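PDB 5M3C: diguanylate cyclase from Pseudomonas aeruginosa, which joins a GGDEF domain, which holds guanosine-5'-triphosphate and a calcium ion, to an EAL domain that holds a second calcium ion. Local coordinates for residues F39-R44 with G82-I87; Y194-L199 with E210-W215; V268-A273 with L298-T303; G325-I330 with P347-K352. One frame throughout, in Å; residues are numbered along the deposited sequence.

Contact 1 lies in the GGDEF domain and contacts 2, 3 and 4 in the EAL domain. The centre of contact 1 is about 36 Å from that of contact 3 and about 45 Å from that of contact 4. Contact 1 carries the calcium bound together with guanosine-5'-triphosphate. The other three follow one another along a single sheet. Contacts 2 and 3 share the second calcium, with Glu210 from one and Asn269 and Glu301 from the other. Contacts 3 and 4 have centres about 10 Å apart. Lys352 NZ of contact 4 meets Glu301 OE2 of contact 3 in a salt bridge of 2.7 Å, so contact 4 flanks this metal site.

Contact 1: residues F39-R44 with G82-I87; sequences FIDLDR and GGDEFI. With CA (calcium ion), chain G; GTP (guanosine-5'-triphosphate), chain I.
Asp41 and Asp84 meet at a calcium ion. Asp41 OD1 binds the calcium at 2.2 Å and Asp84 OD2 at 2.3 Å. Their carboxylate planes stand 85° apart, and each gives one oxygen to the ion. Leu42 O is the third protein ligand, and three phosphate oxygens of guanosine-5'-triphosphate add to the shell. Arg44 N gives a straight hydrogen bond to GTP O2G at 3.0 Å.

Behind the metal, the two antiparallel strands hold these groups in register. Ile40 and Phe86 exchange two backbone bonds. Leu42 N donates to Asp84 O at 3.1 Å, which ties the two metal-binding residues together. Asp84 starts the DEF of the GGDEF motif and sits within the type II' turn from Gly82 to Glu85, next to Gly83. Farther along, the Glu85 carboxylate comes to the edge of the Phe39 ring, their planes 80° apart. Lys154 NZ hydrogen-bonds to Leu42 O and forms a salt bridge with Asp43.

The cation bridges carboxylates and phosphates that would otherwise probably repel one another.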
loop_
_atom_site.group_PDB
_atom_site.type_symbol
_atom_site.label_atom_id
_atom_site.label_comp_id
_atom_site.label_asym_id
_atom_site.label_seq_id
_atom_site.Cartn_x
_atom_site.Cartn_y
_atom_site.Cartn_z
ATOM N N PHE B 39 2.767 -21.328 -26.544
ATOM C CA PHE B 39 3.948 -21.648 -25.748
ATOM C C PHE B 39 3.678 -21.379 -24.273
ATOM O O PHE B 39 3.400 -20.239 -23.885
ATOM C CB PHE B 39 5.130 -20.799 -26.208
ATOM C CG PHE B 39 6.466 -21.400 -25.891
ATOM C CD1 PHE B 39 6.902 -21.499 -24.584
ATOM C CD2 PHE B 39 7.289 -21.860 -26.905
ATOM C CE1 PHE B 39 8.134 -22.052 -24.291
ATOM C CE2 PHE B 39 8.519 -22.415 -26.621
ATOM C CZ PHE B 39 8.945 -22.510 -25.311
ATOM N N ILE B 40 3.765 -22.426 -23.456
ATOM C CA ILE B 40 3.461 -22.314 -22.028
ATOM C C ILE B 40 4.658 -22.670 -21.152
ATOM O O ILE B 40 5.123 -23.803 -21.161
ATOM C CB ILE B 40 2.300 -23.238 -21.625
ATOM C CG1 ILE B 40 1.020 -22.835 -22.364
ATOM C CG2 ILE B 40 2.096 -23.194 -20.119
ATOM C CD1 ILE B 40 -0.169 -23.721 -22.054
ATOM N N ASP B 41 5.130 -21.700 -20.377
ATOM C CA ASP B 41 6.282 -21.892 -19.503
ATOM C C ASP B 41 5.868 -21.684 -18.049
ATOM O O ASP B 41 5.417 -20.602 -17.677
ATOM C CB ASP B 41 7.389 -20.909 -19.889
ATOM C CG ASP B 41 8.697 -21.177 -19.165
ATOM O OD1 ASP B 41 8.657 -21.578 -17.984
ATOM O OD2 ASP B 41 9.770 -20.976 -19.774
ATOM N N LEU B 42 6.017 -22.721 -17.230
ATOM C CA LEU B 42 5.612 -22.647 -15.829
ATOM C C LEU B 42 6.269 -21.455 -15.142
ATOM O O LEU B 42 7.410 -21.109 -15.444
ATOM C CB LEU B 42 5.963 -23.943 -15.090
ATOM C CG LEU B 42 5.205 -25.203 -15.528
ATOM C CD1 LEU B 42 5.470 -26.358 -14.573
ATOM C CD2 LEU B 42 3.709 -24.941 -15.633
ATOM N N ASP B 43 5.539 -20.832 -14.220
ATOM C CA ASP B 43 6.024 -19.648 -13.510
ATOM C C ASP B 43 6.777 -20.001 -12.227
ATOM O O ASP B 43 6.271 -20.737 -11.381
ATOM C CB ASP B 43 4.859 -18.718 -13.171
ATOM C CG ASP B 43 4.349 -17.957 -14.376
ATOM O OD1 ASP B 43 5.176 -17.550 -15.220
ATOM O OD2 ASP B 43 3.121 -17.755 -14.477
ATOM N N ARG B 44 7.986 -19.463 -12.093
ATOM C CA ARG B 44 8.789 -19.636 -10.886
ATOM C C ARG B 44 8.705 -21.060 -10.344
ATOM O O ARG B 44 8.398 -21.277 -9.173
ATOM C CB ARG B 44 8.353 -18.632 -9.815
ATOM C CG ARG B 44 8.630 -17.181 -10.188
ATOM N N GLY B 82 10.160 -29.396 -23.482
ATOM C CA GLY B 82 11.312 -29.744 -22.665
ATOM C C GLY B 82 11.373 -28.876 -21.424
ATOM O O GLY B 82 11.019 -27.695 -21.465
ATOM N N GLY B 83 11.826 -29.462 -20.319
ATOM C CA GLY B 83 11.888 -28.752 -19.047
ATOM C C GLY B 83 10.494 -28.468 -18.525
ATOM O O GLY B 83 9.616 -29.329 -18.573
ATOM N N ASP B 84 10.284 -27.254 -18.030
ATOM C CA ASP B 84 8.968 -26.854 -17.551
ATOM C C ASP B 84 8.208 -26.129 -18.654
ATOM O O ASP B 84 7.327 -25.314 -18.379
ATOM C CB ASP B 84 9.095 -25.947 -16.328
ATOM C CG ASP B 84 9.627 -24.571 -16.675
ATOM O OD1 ASP B 84 10.432 -24.466 -17.625
ATOM O OD2 ASP B 84 9.243 -23.593 -15.998
ATOM N N GLU B 85 8.554 -26.425 -19.903
ATOM C CA GLU B 85 7.921 -25.771 -21.040
ATOM C C GLU B 85 7.051 -26.744 -21.822
ATOM O O GLU B 85 7.499 -27.826 -22.205
ATOM C CB GLU B 85 8.976 -25.162 -21.965
ATOM C CG GLU B 85 9.644 -23.915 -21.411
ATOM C CD GLU B 85 10.742 -23.394 -22.317
ATOM O OE1 GLU B 85 11.432 -24.225 -22.946
ATOM O OE2 GLU B 85 10.917 -22.160 -22.394
ATOM N N PHE B 86 5.801 -26.349 -22.045
ATOM C CA PHE B 86 4.865 -27.118 -22.851
ATOM C C PHE B 86 4.497 -26.309 -24.082
ATOM O O PHE B 86 4.484 -25.076 -24.047
ATOM C CB PHE B 86 3.602 -27.436 -22.053
ATOM C CG PHE B 86 3.865 -28.181 -20.779
ATOM C CD1 PHE B 86 4.195 -27.499 -19.620
ATOM C CD2 PHE B 86 3.788 -29.563 -20.740
ATOM C CE1 PHE B 86 4.442 -28.180 -18.444
ATOM C CE2 PHE B 86 4.036 -30.252 -19.568
ATOM C CZ PHE B 86 4.363 -29.559 -18.417
ATOM N N ILE B 87 4.199 -27.007 -25.170
ATOM C CA ILE B 87 3.815 -26.351 -26.408
ATOM C C ILE B 87 2.550 -26.994 -26.951
ATOM O O ILE B 87 2.356 -28.206 -26.836
ATOM C CB ILE B 87 4.950 -26.401 -27.448
ATOM C CG1 ILE B 87 4.700 -25.363 -28.544
ATOM C CG2 ILE B 87 5.097 -27.804 -28.022
ATOM C CD1 ILE B 87 5.960 -24.902 -29.243
HETATM CA CA CA G . 9.662 -21.372 -15.988
HETATM P PG GTP I . 10.412 -18.183 -14.671
HETATM O O1G GTP I . 11.367 -17.035 -14.893
HETATM O O2G GTP I . 9.006 -17.772 -14.310
HETATM O O3G GTP I . 10.474 -19.255 -15.733
HETATM O O3B GTP I . 10.909 -18.899 -13.316
HETATM P PB GTP I . 11.488 -20.402 -13.316
HETATM O O1B GTP I . 12.144 -20.659 -11.980
HETATM O O2B GTP I . 10.407 -21.340 -13.801
HETATM O O3A GTP I . 12.647 -20.270 -14.429
HETATM P PA GTP I . 13.139 -21.512 -15.327
HETATM O O1A GTP I . 14.588 -21.289 -15.691
HETATM O O2A GTP I . 12.121 -21.769 -16.415
HETATM O "O5'" GTP I . 13.078 -22.729 -14.291
HETATM C "C5'" GTP I . 12.727 -24.016 -14.768
HETATM C "C4'" GTP I . 12.681 -24.948 -13.576
HETATM O "O4'" GTP I . 11.999 -26.150 -13.934
HETATM C "C3'" GTP I . 14.085 -25.325 -13.116
HETATM O "O3'" GTP I . 14.276 -24.989 -11.738
HETATM C "C2'" GTP I . 14.171 -26.822 -13.324
HETATM O "O2'" GTP I . 14.870 -27.477 -12.264
HETATM C "C1'" GTP I . 12.715 -27.247 -13.374
HETATM N N9 GTP I . 12.564 -28.474 -14.176
HETATM C C8 GTP I . 12.815 -28.612 -15.489
HETATM N N7 GTP I . 12.566 -29.889 -15.881
HETATM C C5 GTP I . 12.152 -30.576 -14.801
HETATM C C6 GTP I . 11.726 -31.960 -14.506
HETATM O O6 GTP I . 11.698 -32.818 -15.412
HETATM N N1 GTP I . 11.372 -32.264 -13.249
HETATM C C2 GTP I . 11.393 -31.351 -12.259
HETATM N N2 GTP I . 11.022 -31.726 -11.010
HETATM N N3 GTP I . 11.772 -30.066 -12.458
HETATM C C4 GTP I . 12.153 -29.635 -13.680
#

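Contact 2: residues Y194-L199 with E210-W215; sequences YYQPKL and EALVRW. With CA (calcium ion), chain H.
Tyr194 turns one face of its ring to the aliphatic part of Arg214. Arg214 CG sits 3.9 Å from the centroid of the Tyr194 ring and 23° off its normal, a CH-pi contact. The two side chains run across each other at about a right angle. The ring and guanidinium planes are 23° apart. The bend at chi2 lays CD and NE along the same face, a little farther from the ring than CG. On the other side of the sheet, Tyr195 CE2 touches Ala211 CB at 3.8 Å, and the Tyr195 and Trp256 rings meet edge-to-face.

The strands form an antiparallel beta hairpin. Its second strand carries Glu210, Ala211 and Leu212, the sequence that names the EAL domain. Two hydrogen-bonded pairs, Tyr194 with Leu212 and Gln196 with Glu210, lock the register.

Glu210 extends its chain, with CG anti to the backbone N (chi1 -175°), and OE2 binds calcium at 2.3 Å. Its other oxygen, OE1, takes a hydrogen bond from Gln408. Lys198 crosses the Glu210 side chain at a slant, with Lys198 CE 3.9 Å from Glu210 CB. Its NZ goes on to Ser267. Gln196 OE1 is hydrogen-bonded to Gln408 and its NE2 to Ser413 O.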
loop_
_atom_site.group_PDB
_atom_site.type_symbol
_atom_site.label_atom_id
_atom_site.label_comp_id
_atom_site.label_asym_id
_atom_site.label_seq_id
_atom_site.Cartn_x
_atom_site.Cartn_y
_atom_site.Cartn_z
ATOM N N TYR B 194 29.786 6.898 -9.668
ATOM C CA TYR B 194 29.911 8.339 -9.869
ATOM C C TYR B 194 29.573 9.039 -8.561
ATOM O O TYR B 194 28.876 8.481 -7.718
ATOM C CB TYR B 194 28.976 8.809 -10.981
ATOM C CG TYR B 194 29.593 8.767 -12.358
ATOM C CD1 TYR B 194 30.359 7.684 -12.768
ATOM C CD2 TYR B 194 29.399 9.809 -13.256
ATOM C CE1 TYR B 194 30.923 7.644 -14.031
ATOM C CE2 TYR B 194 29.956 9.777 -14.520
ATOM C CZ TYR B 194 30.716 8.695 -14.901
ATOM O OH TYR B 194 31.269 8.669 -16.160
ATOM N N TYR B 195 30.072 10.256 -8.380
ATOM C CA TYR B 195 29.892 10.954 -7.114
ATOM C C TYR B 195 29.335 12.356 -7.314
ATOM O O TYR B 195 29.858 13.145 -8.094
ATOM C CB TYR B 195 31.210 10.984 -6.338
ATOM C CG TYR B 195 31.723 9.594 -6.039
ATOM C CD1 TYR B 195 32.473 8.894 -6.975
ATOM C CD2 TYR B 195 31.430 8.967 -4.836
ATOM C CE1 TYR B 195 32.932 7.615 -6.715
ATOM C CE2 TYR B 195 31.885 7.689 -4.567
ATOM C CZ TYR B 195 32.635 7.018 -5.509
ATOM O OH TYR B 195 33.089 5.748 -5.246
ATOM N N GLN B 196 28.246 12.642 -6.607
ATOM C CA GLN B 196 27.598 13.941 -6.684
ATOM C C GLN B 196 27.748 14.669 -5.359
ATOM O O GLN B 196 27.491 14.093 -4.302
ATOM C CB GLN B 196 26.118 13.775 -7.020
ATOM C CG GLN B 196 25.389 15.086 -7.245
ATOM C CD GLN B 196 24.131 14.909 -8.070
ATOM O OE1 GLN B 196 23.331 14.009 -7.817
ATOM N NE2 GLN B 196 23.953 15.766 -9.069
ATOM N N PRO B 197 28.170 15.942 -5.408
ATOM C CA PRO B 197 28.349 16.713 -4.183
ATOM C C PRO B 197 27.031 17.206 -3.589
ATOM O O PRO B 197 26.085 17.494 -4.326
ATOM C CB PRO B 197 29.195 17.899 -4.645
ATOM C CG PRO B 197 28.817 18.087 -6.072
ATOM C CD PRO B 197 28.564 16.706 -6.605
ATOM N N LYS B 198 26.985 17.291 -2.262
ATOM C CA LYS B 198 25.871 17.915 -1.553
ATOM C C LYS B 198 26.344 19.200 -0.885
ATOM O O LYS B 198 27.377 19.214 -0.217
ATOM C CB LYS B 198 25.308 16.984 -0.479
ATOM C CG LYS B 198 24.328 15.938 -0.979
ATOM C CD LYS B 198 25.009 14.609 -1.253
ATOM C CE LYS B 198 24.218 13.456 -0.657
ATOM N NZ LYS B 198 24.686 13.140 0.720
ATOM N N LEU B 199 25.580 20.274 -1.058
ATOM C CA LEU B 199 25.942 21.565 -0.478
ATOM C C LEU B 199 24.950 21.948 0.610
ATOM O O LEU B 199 23.815 21.479 0.613
ATOM C CB LEU B 199 25.959 22.649 -1.558
ATOM C CG LEU B 199 26.763 23.916 -1.261
ATOM C CD1 LEU B 199 28.243 23.684 -1.524
ATOM C CD2 LEU B 199 26.251 25.072 -2.105
ATOM N N GLU B 210 26.938 11.805 -2.795
ATOM C CA GLU B 210 26.207 10.574 -3.064
ATOM C C GLU B 210 26.921 9.739 -4.119
ATOM O O GLU B 210 27.354 10.258 -5.154
ATOM C CB GLU B 210 24.783 10.873 -3.530
ATOM C CG GLU B 210 23.932 9.623 -3.702
ATOM C CD GLU B 210 22.523 9.923 -4.179
ATOM O OE1 GLU B 210 22.227 11.098 -4.472
ATOM O OE2 GLU B 210 21.711 8.979 -4.264
ATOM N N ALA B 211 27.037 8.443 -3.842
ATOM C CA ALA B 211 27.618 7.492 -4.779
ATOM C C ALA B 211 26.513 6.873 -5.621
ATOM O O ALA B 211 25.559 6.310 -5.092
ATOM C CB ALA B 211 28.385 6.413 -4.034
ATOM N N LEU B 212 26.656 6.984 -6.937
ATOM C CA LEU B 212 25.630 6.556 -7.876
ATOM C C LEU B 212 26.205 5.573 -8.890
ATOM O O LEU B 212 27.180 5.878 -9.577
ATOM C CB LEU B 212 25.068 7.775 -8.604
ATOM C CG LEU B 212 24.448 8.839 -7.696
ATOM C CD1 LEU B 212 24.450 10.201 -8.372
ATOM C CD2 LEU B 212 23.039 8.435 -7.293
ATOM N N VAL B 213 25.586 4.402 -8.993
ATOM C CA VAL B 213 26.082 3.351 -9.876
ATOM C C VAL B 213 25.822 3.679 -11.342
ATOM O O VAL B 213 24.720 4.077 -11.716
ATOM C CB VAL B 213 25.424 1.994 -9.574
ATOM C CG1 VAL B 213 26.253 0.867 -10.167
ATOM C CG2 VAL B 213 25.266 1.799 -8.076
ATOM N N ARG B 214 26.848 3.502 -12.164
ATOM C CA ARG B 214 26.741 3.711 -13.598
ATOM C C ARG B 214 27.195 2.458 -14.328
ATOM O O ARG B 214 27.960 1.659 -13.791
ATOM C CB ARG B 214 27.609 4.891 -14.035
ATOM C CG ARG B 214 27.085 6.256 -13.612
ATOM C CD ARG B 214 25.883 6.677 -14.440
ATOM N NE ARG B 214 25.610 8.106 -14.312
ATOM C CZ ARG B 214 24.875 8.652 -13.346
ATOM N NH1 ARG B 214 24.327 7.894 -12.402
ATOM N NH2 ARG B 214 24.685 9.965 -13.323
ATOM N N TRP B 215 26.725 2.292 -15.558
ATOM C CA TRP B 215 27.114 1.149 -16.369
ATOM C C TRP B 215 27.189 1.539 -17.836
ATOM O O TRP B 215 26.167 1.790 -18.468
ATOM C CB TRP B 215 26.126 -0.008 -16.172
ATOM C CG TRP B 215 26.493 -1.271 -16.913
ATOM C CD1 TRP B 215 27.735 -1.641 -17.339
ATOM C CD2 TRP B 215 25.611 -2.338 -17.282
ATOM N NE1 TRP B 215 27.678 -2.863 -17.964
ATOM C CE2 TRP B 215 26.386 -3.313 -17.940
ATOM C CE3 TRP B 215 24.240 -2.561 -17.126
ATOM C CZ2 TRP B 215 25.838 -4.493 -18.438
ATOM C CZ3 TRP B 215 23.697 -3.734 -17.623
ATOM C CH2 TRP B 215 24.495 -4.683 -18.271
HETATM CA CA CA H . 19.424 8.729 -3.809
#

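Contact 3: residues V268-A273 with L298-T303; sequences VNLAGA and LQLEIT. With CA (calcium ion), chain H.
Asn269 and Glu301 meet through a shared metal. Glu301 OE1 binds the calcium at 2.1 Å, and Asn269 OD1 binds it at 2.6 Å. The amide and carboxylate planes that present these two oxygens are 63° apart. Glu301 is extended beyond CG (chi2 179°), which carries its carboxylate out to the ion. Glu210 and Asp331 complete the protein ligands, and Glu301 OE2 forms a salt bridge with Lys352.

Backbone hydrogen bonds set the pairing. Val268 N donates to Gln299 O, and Glu301 N returns to Val268 O from above the carbonyl plane. Leu270 N then bonds to Glu301 O at 2.8 Å. The strands are parallel, with helices 272-276 and 280-291 in the connection between them. This beta-alpha-beta pattern belongs to the barrel-like fold of the EAL domain. The ion lies near the C-terminal ends of both strands.

Apolar contacts fill the opposite face of the sheet. Leu270 CD2 touches Leu300 CD1 at 4.2 Å. Leu270 CB comes to 4.4 Å from Ile302 CG1. Val268 and Leu300 also turn to this face, where helix 238-259 packs over them. Leu284 of helix 280-291 covers Leu300 as well.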
loop_
_atom_site.group_PDB
_atom_site.type_symbol
_atom_site.label_atom_id
_atom_site.label_comp_id
_atom_site.label_asym_id
_atom_site.label_seq_id
_atom_site.Cartn_x
_atom_site.Cartn_y
_atom_site.Cartn_z
ATOM N N VAL B 268 24.614 6.272 -0.079
ATOM C CA VAL B 268 24.389 5.213 -1.056
ATOM C C VAL B 268 22.981 4.647 -0.937
ATOM O O VAL B 268 22.504 4.371 0.164
ATOM C CB VAL B 268 25.406 4.071 -0.894
ATOM C CG1 VAL B 268 25.060 2.917 -1.820
ATOM C CG2 VAL B 268 26.809 4.575 -1.182
ATOM N N ASN B 269 22.318 4.480 -2.077
ATOM C CA ASN B 269 20.980 3.904 -2.101
ATOM C C ASN B 269 21.034 2.432 -1.716
ATOM O O ASN B 269 21.926 1.698 -2.140
ATOM C CB ASN B 269 20.350 4.059 -3.484
ATOM C CG ASN B 269 20.038 5.503 -3.825
ATOM O OD1 ASN B 269 19.465 6.236 -3.018
ATOM N ND2 ASN B 269 20.407 5.919 -5.031
ATOM N N LEU B 270 20.070 2.010 -0.907
ATOM C CA LEU B 270 19.989 0.630 -0.461
ATOM C C LEU B 270 18.708 -0.003 -0.988
ATOM O O LEU B 270 17.625 0.252 -0.469
ATOM C CB LEU B 270 20.016 0.567 1.065
ATOM C CG LEU B 270 20.324 -0.795 1.681
ATOM C CD1 LEU B 270 21.759 -1.201 1.388
ATOM C CD2 LEU B 270 20.075 -0.759 3.180
ATOM N N ALA B 271 18.841 -0.822 -2.027
ATOM C CA ALA B 271 17.701 -1.525 -2.608
ATOM C C ALA B 271 16.892 -2.224 -1.524
ATOM O O ALA B 271 17.435 -2.640 -0.502
ATOM C CB ALA B 271 18.176 -2.532 -3.642
ATOM N N GLY B 272 15.590 -2.353 -1.752
ATOM C CA GLY B 272 14.697 -2.962 -0.771
ATOM C C GLY B 272 15.162 -4.328 -0.300
ATOM O O GLY B 272 15.151 -4.619 0.896
ATOM N N ALA B 273 15.579 -5.165 -1.246
ATOM C CA ALA B 273 15.944 -6.546 -0.946
ATOM C C ALA B 273 17.195 -6.640 -0.073
ATOM O O ALA B 273 17.314 -7.556 0.743
ATOM C CB ALA B 273 16.137 -7.330 -2.233
ATOM N N LEU B 298 29.319 6.861 6.658
ATOM C CA LEU B 298 28.458 6.235 5.646
ATOM C C LEU B 298 26.957 6.465 5.876
ATOM O O LEU B 298 26.441 6.266 6.982
ATOM C CB LEU B 298 28.738 4.729 5.583
ATOM C CG LEU B 298 27.785 3.880 4.734
ATOM C CD1 LEU B 298 28.102 4.008 3.252
ATOM C CD2 LEU B 298 27.853 2.425 5.170
ATOM N N GLN B 299 26.261 6.867 4.815
ATOM C CA GLN B 299 24.815 7.078 4.869
ATOM C C GLN B 299 24.080 6.158 3.896
ATOM O O GLN B 299 24.448 6.050 2.721
ATOM C CB GLN B 299 24.471 8.536 4.555
ATOM C CG GLN B 299 22.984 8.794 4.361
ATOM C CD GLN B 299 22.671 10.261 4.131
ATOM O OE1 GLN B 299 23.132 11.125 4.875
ATOM N NE2 GLN B 299 21.878 10.549 3.103
ATOM N N LEU B 300 23.034 5.502 4.393
ATOM C CA LEU B 300 22.223 4.608 3.572
ATOM C C LEU B 300 20.881 5.244 3.234
ATOM O O LEU B 300 20.058 5.481 4.119
ATOM C CB LEU B 300 21.992 3.280 4.292
ATOM C CG LEU B 300 23.256 2.484 4.610
ATOM C CD1 LEU B 300 22.921 1.293 5.493
ATOM C CD2 LEU B 300 23.949 2.035 3.333
ATOM N N GLU B 301 20.670 5.520 1.950
ATOM C CA GLU B 301 19.422 6.116 1.488
ATOM C C GLU B 301 18.424 5.020 1.153
ATOM O O GLU B 301 18.768 4.048 0.490
ATOM C CB GLU B 301 19.665 6.986 0.250
ATOM C CG GLU B 301 20.469 8.250 0.514
ATOM C CD GLU B 301 20.698 9.071 -0.742
ATOM O OE1 GLU B 301 20.141 8.711 -1.801
ATOM O OE2 GLU B 301 21.433 10.077 -0.672
ATOM N N ILE B 302 17.187 5.176 1.610
ATOM C CA ILE B 302 16.150 4.194 1.320
ATOM C C ILE B 302 14.907 4.890 0.783
ATOM O O ILE B 302 14.445 5.876 1.350
ATOM C CB ILE B 302 15.785 3.370 2.568
ATOM C CG1 ILE B 302 17.058 2.986 3.330
ATOM C CG2 ILE B 302 14.994 2.132 2.171
ATOM C CD1 ILE B 302 16.834 2.022 4.475
ATOM N N THR B 303 14.370 4.370 -0.315
ATOM C CA THR B 303 13.244 5.005 -0.990
ATOM C C THR B 303 11.977 4.959 -0.133
ATOM O O THR B 303 11.648 3.926 0.455
ATOM C CB THR B 303 12.978 4.356 -2.367
ATOM O OG1 THR B 303 11.941 5.072 -3.049
ATOM C CG2 THR B 303 12.571 2.896 -2.221
HETATM CA CA CA H . 19.424 8.729 -3.809
#

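Contact 4: residues G325-I330 with P347-K352; sequences GVQLAI and PLDILK
The Asp349 carboxylate meets the backbone of Leu328 at its OD2. Leu328 N donates to Asp349 OD2 at 3.2 Å, on the anti side and 19° out of the carboxylate plane. Gln327 CB lies 3.7 Å from the same Asp349 OD2, its side chain crossing that of Asp349 at about a right angle. Lys322 forms a salt bridge to this oxygen too. The Pro347 ring offers its CG to Leu328 CD1 at 4.2 Å.

Leu328 O answers with two bonds. It accepts from Asp349 N at 2.8 Å and from Ile350 N, so one carbonyl holds the start of the second strand. Farther on, Ile330 N bonds to Ile350 O from above the carbonyl plane. Lys352 N bonds to Ile330 O almost end-on, at a C=O...N angle of 175°.

Leu348 leans back over the first strand, with CD1 4.1 Å from Ile330 CB. On the other face, Ala329 CB rests against Ile350 CB. Lys352 NZ forms a salt bridge with Glu301 and a hydrogen bond with Gln408.

The strands run in parallel, 28° apart, and helix 340-345 lies in the connection between them. This is a beta-alpha-beta unit of the EAL barrel, whose second strand sends Lys352 toward the calcium site.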
loop_
_atom_site.group_PDB
_atom_site.type_symbol
_atom_site.label_atom_id
_atom_site.label_comp_id
_atom_site.label_asym_id
_atom_site.label_seq_id
_atom_site.Cartn_x
_atom_site.Cartn_y
_atom_site.Cartn_z
ATOM N N GLY B 325 26.059 2.921 13.682
ATOM C CA GLY B 325 26.465 4.322 13.635
ATOM C C GLY B 325 26.292 4.966 12.273
ATOM O O GLY B 325 26.519 6.168 12.116
ATOM N N VAL B 326 25.890 4.172 11.284
ATOM C CA VAL B 326 25.682 4.690 9.935
ATOM C C VAL B 326 24.431 5.551 9.908
ATOM O O VAL B 326 23.521 5.363 10.714
ATOM C CB VAL B 326 25.531 3.567 8.890
ATOM C CG1 VAL B 326 26.660 2.554 9.019
ATOM C CG2 VAL B 326 24.178 2.885 9.020
ATOM N N GLN B 327 24.387 6.494 8.974
ATOM C CA GLN B 327 23.244 7.392 8.872
ATOM C C GLN B 327 22.157 6.790 7.988
ATOM O O GLN B 327 22.441 5.994 7.091
ATOM C CB GLN B 327 23.681 8.756 8.334
ATOM C CG GLN B 327 24.674 9.471 9.237
ATOM C CD GLN B 327 24.834 10.934 8.886
ATOM O OE1 GLN B 327 24.735 11.321 7.721
ATOM N NE2 GLN B 327 25.085 11.759 9.894
ATOM N N LEU B 328 20.911 7.170 8.259
ATOM C CA LEU B 328 19.776 6.709 7.471
ATOM C C LEU B 328 19.024 7.884 6.871
ATOM O O LEU B 328 18.828 8.911 7.524
ATOM C CB LEU B 328 18.830 5.880 8.334
ATOM C CG LEU B 328 19.408 4.571 8.866
ATOM C CD1 LEU B 328 18.358 3.843 9.691
ATOM C CD2 LEU B 328 19.905 3.689 7.729
ATOM N N ALA B 329 18.600 7.722 5.622
ATOM C CA ALA B 329 17.907 8.782 4.905
ATOM C C ALA B 329 16.720 8.237 4.128
ATOM O O ALA B 329 16.778 7.144 3.565
ATOM C CB ALA B 329 18.865 9.489 3.959
ATOM N N ILE B 330 15.644 9.010 4.106
ATOM C CA ILE B 330 14.483 8.672 3.309
ATOM C C ILE B 330 14.577 9.406 1.971
ATOM O O ILE B 330 14.675 10.639 1.919
ATOM C CB ILE B 330 13.175 9.012 4.052
ATOM C CG1 ILE B 330 11.970 8.410 3.332
ATOM C CG2 ILE B 330 13.006 10.513 4.198
ATOM C CD1 ILE B 330 11.811 6.928 3.578
ATOM N N PRO B 347 14.362 5.751 12.818
ATOM C CA PRO B 347 15.525 6.514 13.254
ATOM C C PRO B 347 16.239 7.168 12.073
ATOM O O PRO B 347 17.414 6.899 11.823
ATOM C CB PRO B 347 16.408 5.452 13.908
ATOM C CG PRO B 347 16.077 4.194 13.179
ATOM C CD PRO B 347 14.635 4.304 12.762
ATOM N N LEU B 348 15.519 8.021 11.355
ATOM C CA LEU B 348 16.071 8.700 10.193
ATOM C C LEU B 348 16.918 9.887 10.622
ATOM O O LEU B 348 16.748 10.417 11.716
ATOM C CB LEU B 348 14.943 9.177 9.280
ATOM C CG LEU B 348 14.059 8.061 8.726
ATOM C CD1 LEU B 348 12.810 8.635 8.077
ATOM C CD2 LEU B 348 14.845 7.210 7.740
ATOM N N ASP B 349 17.835 10.295 9.752
ATOM C CA ASP B 349 18.634 11.490 9.984
ATOM C C ASP B 349 18.369 12.515 8.887
ATOM O O ASP B 349 18.359 13.725 9.133
ATOM C CB ASP B 349 20.122 11.134 10.009
ATOM C CG ASP B 349 20.469 10.150 11.108
ATOM O OD1 ASP B 349 20.235 10.472 12.291
ATOM O OD2 ASP B 349 20.982 9.057 10.790
ATOM N N ILE B 350 18.145 12.018 7.674
ATOM C CA ILE B 350 18.006 12.868 6.499
ATOM C C ILE B 350 16.640 12.680 5.841
ATOM O O ILE B 350 16.042 11.612 5.928
ATOM C CB ILE B 350 19.104 12.548 5.462
ATOM C CG1 ILE B 350 20.492 12.586 6.112
ATOM C CG2 ILE B 350 19.031 13.505 4.280
ATOM C CD1 ILE B 350 20.910 13.951 6.611
ATOM N N LEU B 351 16.158 13.730 5.183
ATOM C CA LEU B 351 14.893 13.688 4.457
ATOM C C LEU B 351 15.121 14.273 3.064
ATOM O O LEU B 351 15.397 15.466 2.923
ATOM C CB LEU B 351 13.826 14.492 5.215
ATOM C CG LEU B 351 12.374 14.553 4.713
ATOM C CD1 LEU B 351 12.271 15.113 3.301
ATOM C CD2 LEU B 351 11.713 13.190 4.792
ATOM N N LYS B 352 15.011 13.439 2.034
ATOM C CA LYS B 352 15.295 13.894 0.675
ATOM C C LYS B 352 14.027 14.227 -0.114
ATOM O O LYS B 352 13.213 13.348 -0.414
ATOM C CB LYS B 352 16.125 12.847 -0.067
ATOM C CG LYS B 352 17.320 12.346 0.730
ATOM C CD LYS B 352 18.399 11.768 -0.169
ATOM C CE LYS B 352 19.124 12.863 -0.938
ATOM N NZ LYS B 352 20.280 12.337 -1.714
#